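Local coordinates for protein GTPase HflX (PDB 2QTF) that hydrolyses GTP, with specificity for that nucleotide, and associates with the 50S ribosomal subunit, possibly during protein synthesis or ribosome biogenesis, at residues 21-26 against 94-99; 216-221 against 229-234. One frame throughout, in Å; residues are numbered along the deposited sequence.

Contact 1: 21-26 against 94-99; sequences EGANYK and FALHAG. With CD (cadmium ion), chain C.
L96 and H97, neighbours in the last turn of helix 86-97, reach across to the turn that follows helix 13-22, L96 with a methyl and H97 with the edge of its ring. L96 points toward that turn, its CG lying anti to the carbonyl carbon (chi1 -64°), and the whole touch is made by one methyl: L96 CD1 rests 3.2 Å from A23 O. The L96 and N24 side chains cross obliquely, with N24 ND2 3.7 Å from L96 CD1, and the same methyl lies more loosely by that of A23. Beside it the H97 imidazole presents an edge. G22 O sits in the ring plane, 3.3 Å from the CE1 carbon of H97, so the carbonyl faces the ring's C-H edge. Both ring nitrogens are engaged: ND1 is hydrogen-bonded to I93 O of its own helix, which fixes the rotation of the ring, and H97 NE2 binds the cadmium ion at 2.2 Å. Four waters and the D232 carboxylate complete the cadmium's ligands. N24, with positive phi (67°), is the C' residue of a Schellman motif that ends helix 13-22, its N bonded to E21 O and Y25 N to V20 O. The contact thus sets a Schellman-capped helix end against the C-terminal turn of a second helix, with a histidine-bound cadmium site at its border.

Contact 2: 216-221 against 229-234; sequences PKRYAI and MLVDTV. With CD (cadmium ion), chain C.
M229 lies across R218, Y219 and A220 of the neighbouring strand, and can be followed atom by atom. Its CB leaves on the face of the sheet that also carries R218, A220 and V231. With CG anti to the backbone N (chi1 -177°) and bends at the next two torsions, the chain folds back over strand 218-221. M229 CG comes 4.0 Å from R218 NH2; M229 SD settles over the backbone, 3.3 Å from Y219 N; and M229 CE ends 4.1 Å from A220 CB. Cut back to an alanine here, the side chain would lose SD and CE, which is likely to uncover the Y219 amide and take from the A220 methyl its apolar partner across the strands. The R218 side chain crosses that of M229 at about a right angle and runs alongside V231, whose CG2 lies over one face of the guanidinium, 3.4 Å from R218 NH1.

Beneath these side chains the strands pair antiparallel. Y219 and L230 form the hydrogen-bonded pair, exchanging two backbone bonds, and I221 CD1 meets L230 CD1 on the other face. Further along, D232 N gives K217 O a nearly straight bond (2.8 Å, 176° at the hydrogen). K217 CB and D232 CB press together, 3.4 Å apart. Both carboxylate oxygens of D232 bind the cadmium ion, OD2 at 2.3 Å. K217 CE comes 3.4 Å from D232 OD2, and the K217 amine stays near the carboxylate without a salt bridge. H97 supplies the other protein ligand of the metal. This is an antiparallel beta hairpin at the edge of the G-domain sheet; its second strand leads into D232 and the residues after it, a segment predicted to bind GTP, consistent with the switch II region of P-loop GTPases.

From the N terminus the chain runs through helix 13-22 into strand 25-31, an outer strand of a parallel four-stranded sheet, and contact 1 closes when helix 86-97 returns, 68 residues later, to the turn between helix 13-22 and strand 25-31. Helices 101-121 and 145-164 follow before the chain enters the G domain. There contact 2 closes a short hairpin between strands 218-223 and 226-232. The two contacts are in series, neither nested nor crossed, with centres about 13 Å apart. They nevertheless meet in space: P216 packs on the backbone of H97 and A98, and one cadmium ion with its four waters is shared, joining the N-terminal region to the GTPase domain.

Contact 1: 21-26 against 94-99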
ATOM      1  N   GLU A  21      -2.175   3.689  -7.625  1.00 20.50           N
ATOM      2  CA  GLU A  21      -1.755   5.032  -7.169  1.00 25.47           C
ATOM      3  C   GLU A  21      -0.735   4.856  -5.976  1.00 25.66           C
ATOM      4  O   GLU A  21       0.218   5.616  -5.864  1.00 25.64           O
ATOM      5  CB  GLU A  21      -2.976   5.905  -6.804  1.00 26.19           C
ATOM      6  CG  GLU A  21      -3.905   6.076  -8.029  1.00 29.16           C
ATOM      7  CD  GLU A  21      -5.172   6.893  -7.698  1.00 35.46           C
ATOM      8  OE1 GLU A  21      -5.575   6.976  -6.510  1.00 41.24           O
ATOM      9  OE2 GLU A  21      -5.771   7.462  -8.622  1.00 39.04           O
ATOM     10  N   GLY A  22      -0.827   3.771  -5.196  1.00 24.67           N
ATOM     11  CA  GLY A  22       0.199   3.578  -4.083  1.00 24.18           C
ATOM     12  C   GLY A  22       1.588   3.191  -4.624  1.00 24.70           C
ATOM     13  O   GLY A  22       2.617   3.176  -3.922  1.00 23.85           O
ATOM     14  N   ALA A  23       1.620   2.785  -5.886  1.00 22.69           N
ATOM     15  CA  ALA A  23       2.836   2.545  -6.592  1.00 22.59           C
ATOM     16  C   ALA A  23       3.272   3.780  -7.419  1.00 24.25           C
ATOM     17  O   ALA A  23       4.110   3.602  -8.282  1.00 25.45           O
ATOM     18  CB  ALA A  23       2.703   1.241  -7.527  1.00 21.37           C
ATOM     19  N   ASN A  24       2.695   4.938  -7.138  1.00 25.36           N
ATOM     20  CA  ASN A  24       3.078   6.221  -7.760  1.00 29.69           C
ATOM     21  C   ASN A  24       2.744   6.283  -9.291  1.00 31.07           C
ATOM     22  O   ASN A  24       3.490   6.901 -10.072  1.00 30.70           O
ATOM     23  CB  ASN A  24       4.578   6.498  -7.494  1.00 28.86           C
ATOM     24  CG  ASN A  24       4.875   6.944  -5.916  1.00 35.89           C
ATOM     25  OD1 ASN A  24       3.940   7.084  -5.102  1.00 39.90           O
ATOM     26  ND2 ASN A  24       6.205   7.117  -5.542  1.00 32.00           N
ATOM     27  N   TYR A  25       1.677   5.598  -9.725  1.00 27.97           N
ATOM     28  CA  TYR A  25       1.220   5.718 -11.152  1.00 28.88           C
ATOM     29  C   TYR A  25      -0.107   6.459 -11.160  1.00 29.89           C
ATOM     30  O   TYR A  25      -0.902   6.299 -10.242  1.00 28.82           O
ATOM     31  CB  TYR A  25       0.990   4.345 -11.819  1.00 25.98           C
ATOM     32  CG  TYR A  25       2.252   3.592 -12.057  1.00 26.49           C
ATOM     33  CD1 TYR A  25       2.990   3.738 -13.230  1.00 24.43           C
ATOM     34  CD2 TYR A  25       2.714   2.706 -11.106  1.00 27.99           C
ATOM     35  CE1 TYR A  25       4.208   2.992 -13.415  1.00 30.09           C
ATOM     36  CE2 TYR A  25       3.937   2.034 -11.279  1.00 28.34           C
ATOM     37  CZ  TYR A  25       4.634   2.147 -12.379  1.00 29.84           C
ATOM     38  OH  TYR A  25       5.788   1.389 -12.404  1.00 31.47           O
ATOM     39  N   LYS A  26      -0.343   7.262 -12.213  1.00 31.34           N
ATOM     40  CA  LYS A  26      -1.654   7.792 -12.545  1.00 33.45           C
ATOM     41  C   LYS A  26      -2.391   6.822 -13.516  1.00 30.57           C
ATOM     42  O   LYS A  26      -1.827   6.447 -14.528  1.00 29.30           O
ATOM     43  CB  LYS A  26      -1.457   9.170 -13.230  1.00 35.91           C
ATOM     44  CG  LYS A  26      -2.836   9.842 -13.574  1.00 40.14           C
ATOM     45  CD  LYS A  26      -2.709  11.299 -14.180  1.00 41.06           C
ATOM     46  CE  LYS A  26      -4.134  12.057 -14.159  1.00 47.42           C
ATOM     47  NZ  LYS A  26      -4.011  13.614 -14.280  1.00 52.09           N
ATOM     48  N   PHE A  94       5.622  -2.007  -2.288  1.00 17.62           N
ATOM     49  CA  PHE A  94       6.498  -2.320  -1.107  1.00 17.54           C
ATOM     50  C   PHE A  94       7.832  -1.596  -1.247  1.00 16.44           C
ATOM     51  O   PHE A  94       8.303  -0.974  -0.282  1.00 18.39           O
ATOM     52  CB  PHE A  94       6.698  -3.833  -0.901  1.00 18.63           C
ATOM     53  CG  PHE A  94       5.395  -4.672  -0.771  1.00 18.86           C
ATOM     54  CD1 PHE A  94       4.189  -4.112  -0.430  1.00 20.90           C
ATOM     55  CD2 PHE A  94       5.510  -6.080  -0.851  1.00 15.91           C
ATOM     56  CE1 PHE A  94       3.026  -4.893  -0.364  1.00 17.45           C
ATOM     57  CE2 PHE A  94       4.329  -6.933  -0.741  1.00 18.97           C
ATOM     58  CZ  PHE A  94       3.103  -6.334  -0.504  1.00 20.29           C
ATOM     59  N   ALA A  95       8.423  -1.670  -2.441  1.00 18.57           N
ATOM     60  CA  ALA A  95       9.720  -1.057  -2.718  1.00 18.02           C
ATOM     61  C   ALA A  95       9.637   0.465  -2.429  1.00 20.71           C
ATOM     62  O   ALA A  95      10.591   1.064  -1.992  1.00 21.36           O
ATOM     63  CB  ALA A  95      10.093  -1.334  -4.200  1.00 19.10           C
ATOM     64  N   LEU A  96       8.524   1.104  -2.781  1.00 18.22           N
ATOM     65  CA  LEU A  96       8.357   2.555  -2.591  1.00 19.90           C
ATOM     66  C   LEU A  96       8.116   2.882  -1.124  1.00 22.14           C
ATOM     67  O   LEU A  96       8.371   4.021  -0.695  1.00 23.97           O
ATOM     68  CB  LEU A  96       7.182   3.069  -3.510  1.00 18.57           C
ATOM     69  CG  LEU A  96       7.512   2.905  -5.010  1.00 19.34           C
ATOM     70  CD1 LEU A  96       6.152   3.398  -5.830  1.00 20.38           C
ATOM     71  CD2 LEU A  96       8.760   3.761  -5.498  1.00 24.09           C
ATOM     72  N   HIS A  97       7.674   1.898  -0.302  1.00 20.40           N
ATOM     73  CA  HIS A  97       7.403   2.271   1.085  1.00 19.55           C
ATOM     74  C   HIS A  97       8.468   1.737   2.035  1.00 22.67           C
ATOM     75  O   HIS A  97       8.450   2.087   3.213  1.00 25.97           O
ATOM     76  CB  HIS A  97       6.047   1.748   1.538  1.00 17.24           C
ATOM     77  CG  HIS A  97       4.887   2.448   0.888  1.00 20.66           C
ATOM     78  ND1 HIS A  97       4.503   2.232  -0.431  1.00 17.80           N
ATOM     79  CD2 HIS A  97       4.068   3.401   1.367  1.00 17.85           C
ATOM     80  CE1 HIS A  97       3.452   2.998  -0.693  1.00 20.50           C
ATOM     81  NE2 HIS A  97       3.149   3.678   0.397  1.00 19.94           N
ATOM     82  N   ALA A  98       9.371   0.880   1.576  1.00 20.95           N
ATOM     83  CA  ALA A  98      10.319   0.228   2.478  1.00 21.96           C
ATOM     84  C   ALA A  98      11.539   1.146   2.665  1.00 23.75           C
ATOM     85  O   ALA A  98      12.092   1.628   1.709  1.00 23.59           O
ATOM     86  CB  ALA A  98      10.762  -1.124   1.845  1.00 20.68           C
ATOM     87  N   GLY A  99      11.963   1.366   3.876  1.00 25.28           N
ATOM     88  CA  GLY A  99      13.217   2.096   4.092  1.00 27.51           C
ATOM     89  C   GLY A  99      14.271   1.229   4.796  1.00 28.07           C
ATOM     90  O   GLY A  99      15.434   1.651   4.888  1.00 26.79           O
TER
HETATM   91 CD    CD C 402       1.424   5.072   0.769  1.00 25.98          CD
HETATM   92  O   HOH W   1       0.461   3.385   2.207  1.00 26.87           O
HETATM   93  O   HOH W   2       0.174   3.526  -0.733  1.00 35.63           O
HETATM   94  O   HOH W   3      -0.432   6.277   1.356  1.00 35.63           O
HETATM   95  O   HOH W   4       1.531   6.116  -1.397  1.00 28.11           O

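Contact 2: 216-221 against 229-234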
ATOM      1  N   PRO A 216      11.191   5.924   0.753  1.00 36.10           N
ATOM      2  CA  PRO A 216       9.859   5.971   1.412  1.00 34.83           C
ATOM      3  C   PRO A 216       9.464   7.433   1.679  1.00 32.97           C
ATOM      4  O   PRO A 216      10.382   8.341   1.717  1.00 32.57           O
ATOM      5  CB  PRO A 216      10.121   5.271   2.764  1.00 33.69           C
ATOM      6  CG  PRO A 216      11.615   5.522   2.983  1.00 35.74           C
ATOM      7  CD  PRO A 216      12.121   5.163   1.601  1.00 36.73           C
ATOM      8  N   LYS A 217       8.152   7.672   1.803  1.00 30.27           N
ATOM      9  CA  LYS A 217       7.630   9.011   2.056  1.00 33.43           C
ATOM     10  C   LYS A 217       7.681   9.397   3.522  1.00 29.11           C
ATOM     11  O   LYS A 217       6.930   8.855   4.415  1.00 25.53           O
ATOM     12  CB  LYS A 217       6.153   9.140   1.504  1.00 35.00           C
ATOM     13  CG  LYS A 217       6.045   9.844   0.140  1.00 40.55           C
ATOM     14  CD  LYS A 217       4.676  10.752   0.014  1.00 42.36           C
ATOM     15  CE  LYS A 217       3.348   9.948  -0.123  1.00 47.24           C
ATOM     16  NZ  LYS A 217       2.025  10.918  -0.371  1.00 49.62           N
ATOM     17  N   ARG A 218       8.605  10.322   3.814  1.00 27.79           N
ATOM     18  CA  ARG A 218       8.721  10.836   5.158  1.00 29.16           C
ATOM     19  C   ARG A 218       8.825  12.365   5.049  1.00 31.31           C
ATOM     20  O   ARG A 218       9.706  12.896   4.334  1.00 31.88           O
ATOM     21  CB  ARG A 218       9.949  10.270   5.899  1.00 30.02           C
ATOM     22  CG  ARG A 218      10.054   8.696   5.935  1.00 30.73           C
ATOM     23  CD  ARG A 218      11.500   8.280   6.382  1.00 32.68           C
ATOM     24  NE  ARG A 218      11.691   8.654   7.771  1.00 31.90           N
ATOM     25  CZ  ARG A 218      11.171   8.001   8.794  1.00 38.60           C
ATOM     26  NH1 ARG A 218      10.429   6.906   8.607  1.00 39.19           N
ATOM     27  NH2 ARG A 218      11.392   8.441  10.024  1.00 41.14           N
ATOM     28  N   TYR A 219       8.000  13.096   5.784  1.00 28.99           N
ATOM     29  CA  TYR A 219       7.970  14.502   5.505  1.00 29.01           C
ATOM     30  C   TYR A 219       7.707  15.250   6.800  1.00 28.06           C
ATOM     31  O   TYR A 219       6.709  14.967   7.478  1.00 26.00           O
ATOM     32  CB  TYR A 219       6.780  14.763   4.524  1.00 30.26           C
ATOM     33  CG  TYR A 219       6.807  16.125   3.917  1.00 32.39           C
ATOM     34  CD1 TYR A 219       7.562  16.381   2.760  1.00 36.63           C
ATOM     35  CD2 TYR A 219       6.078  17.171   4.474  1.00 30.91           C
ATOM     36  CE1 TYR A 219       7.603  17.691   2.175  1.00 38.75           C
ATOM     37  CE2 TYR A 219       6.102  18.499   3.871  1.00 34.61           C
ATOM     38  CZ  TYR A 219       6.845  18.708   2.726  1.00 34.48           C
ATOM     39  OH  TYR A 219       6.855  19.934   2.136  1.00 37.87           O
ATOM     40  N   ALA A 220       8.574  16.207   7.149  1.00 26.44           N
ATOM     41  CA  ALA A 220       8.393  16.927   8.388  1.00 26.95           C
ATOM     42  C   ALA A 220       7.449  18.146   8.188  1.00 28.53           C
ATOM     43  O   ALA A 220       7.572  18.909   7.191  1.00 27.55           O
ATOM     44  CB  ALA A 220       9.707  17.444   8.986  1.00 28.43           C
ATOM     45  N   ILE A 221       6.601  18.360   9.182  1.00 26.77           N
ATOM     46  CA  ILE A 221       5.779  19.544   9.192  1.00 28.32           C
ATOM     47  C   ILE A 221       5.811  20.248  10.538  1.00 26.43           C
ATOM     48  O   ILE A 221       5.950  19.594  11.613  1.00 26.26           O
ATOM     49  CB  ILE A 221       4.259  19.291   8.832  1.00 29.42           C
ATOM     50  CG1 ILE A 221       3.657  18.291   9.767  1.00 29.64           C
ATOM     51  CG2 ILE A 221       4.116  18.681   7.386  1.00 31.73           C
ATOM     52  CD1 ILE A 221       2.139  18.317   9.681  1.00 35.36           C
ATOM     53  N   MET A 229       7.489  14.500  12.236  1.00 23.44           N
ATOM     54  CA  MET A 229       7.821  13.671  11.042  1.00 24.27           C
ATOM     55  C   MET A 229       6.594  12.759  10.708  1.00 22.25           C
ATOM     56  O   MET A 229       6.224  11.878  11.500  1.00 23.43           O
ATOM     57  CB  MET A 229       9.080  12.805  11.299  1.00 23.86           C
ATOM     58  CG  MET A 229       9.507  11.965  10.014  1.00 25.80           C
ATOM     59  SD  MET A 229       9.791  13.020   8.609  1.00 34.74           S
ATOM     60  CE  MET A 229      11.393  13.746   8.825  1.00 37.39           C
ATOM     61  N   LEU A 230       5.947  13.022   9.589  1.00 21.88           N
ATOM     62  CA  LEU A 230       4.878  12.135   9.169  1.00 23.02           C
ATOM     63  C   LEU A 230       5.432  11.085   8.237  1.00 22.46           C
ATOM     64  O   LEU A 230       6.236  11.423   7.343  1.00 23.73           O
ATOM     65  CB  LEU A 230       3.764  12.838   8.456  1.00 22.91           C
ATOM     66  CG  LEU A 230       2.998  13.943   9.173  1.00 32.49           C
ATOM     67  CD1 LEU A 230       1.952  14.543   8.114  1.00 32.19           C
ATOM     68  CD2 LEU A 230       2.266  13.382  10.400  1.00 35.65           C
ATOM     69  N   VAL A 231       4.994   9.823   8.447  1.00 22.09           N
ATOM     70  CA  VAL A 231       5.626   8.709   7.763  1.00 20.78           C
ATOM     71  C   VAL A 231       4.500   7.906   7.003  1.00 20.20           C
ATOM     72  O   VAL A 231       3.511   7.506   7.590  1.00 19.24           O
ATOM     73  CB  VAL A 231       6.403   7.829   8.749  1.00 25.22           C
ATOM     74  CG1 VAL A 231       6.870   6.490   8.094  1.00 24.37           C
ATOM     75  CG2 VAL A 231       7.634   8.565   9.473  1.00 22.28           C
ATOM     76  N   ASP A 232       4.657   7.750   5.686  1.00 20.85           N
ATOM     77  CA  ASP A 232       3.706   6.959   4.834  1.00 19.67           C
ATOM     78  C   ASP A 232       4.135   5.508   4.954  1.00 20.81           C
ATOM     79  O   ASP A 232       5.019   5.051   4.254  1.00 20.74           O
ATOM     80  CB  ASP A 232       3.835   7.419   3.372  1.00 21.30           C
ATOM     81  CG  ASP A 232       2.884   6.655   2.434  1.00 21.85           C
ATOM     82  OD1 ASP A 232       2.201   5.735   2.950  1.00 19.30           O
ATOM     83  OD2 ASP A 232       2.870   6.799   1.181  1.00 29.15           O
ATOM     84  N   THR A 233       3.500   4.777   5.850  1.00 21.06           N
ATOM     85  CA  THR A 233       3.734   3.360   6.028  1.00 23.07           C
ATOM     86  C   THR A 233       2.890   2.630   4.941  1.00 21.88           C
ATOM     87  O   THR A 233       1.808   3.127   4.501  1.00 22.26           O
ATOM     88  CB  THR A 233       3.291   2.934   7.450  1.00 22.88           C
ATOM     89  OG1 THR A 233       4.148   3.618   8.405  1.00 27.26           O
ATOM     90  CG2 THR A 233       3.417   1.416   7.696  1.00 23.48           C
ATOM     91  N   VAL A 234       3.385   1.436   4.554  1.00 18.07           N
ATOM     92  CA  VAL A 234       2.593   0.625   3.603  1.00 19.07           C
ATOM     93  C   VAL A 234       1.190   0.331   4.207  1.00 18.88           C
ATOM     94  O   VAL A 234       1.020   0.171   5.448  1.00 20.44           O
ATOM     95  CB  VAL A 234       3.393  -0.653   3.170  1.00 19.05           C
ATOM     96  CG1 VAL A 234       3.475  -1.697   4.379  1.00 16.68           C
ATOM     97  CG2 VAL A 234       2.848  -1.241   1.843  1.00 22.20           C
TER
HETATM   98 CD    CD C 402       1.424   5.072   0.769  1.00 25.98          CD
HETATM   99  O   HOH W   5       6.268   5.876   1.306  1.00 45.85           O
HETATM  100  O   HOH W   1       0.461   3.385   2.207  1.00 26.87           O
HETATM  101  O   HOH W   2       0.174   3.526  -0.733  1.00 35.63           O
HETATM  102  O   HOH W   3      -0.432   6.277   1.356  1.00 35.63           O
HETATM  103  O   HOH W   4       1.531   6.116  -1.397  1.00 28.11           O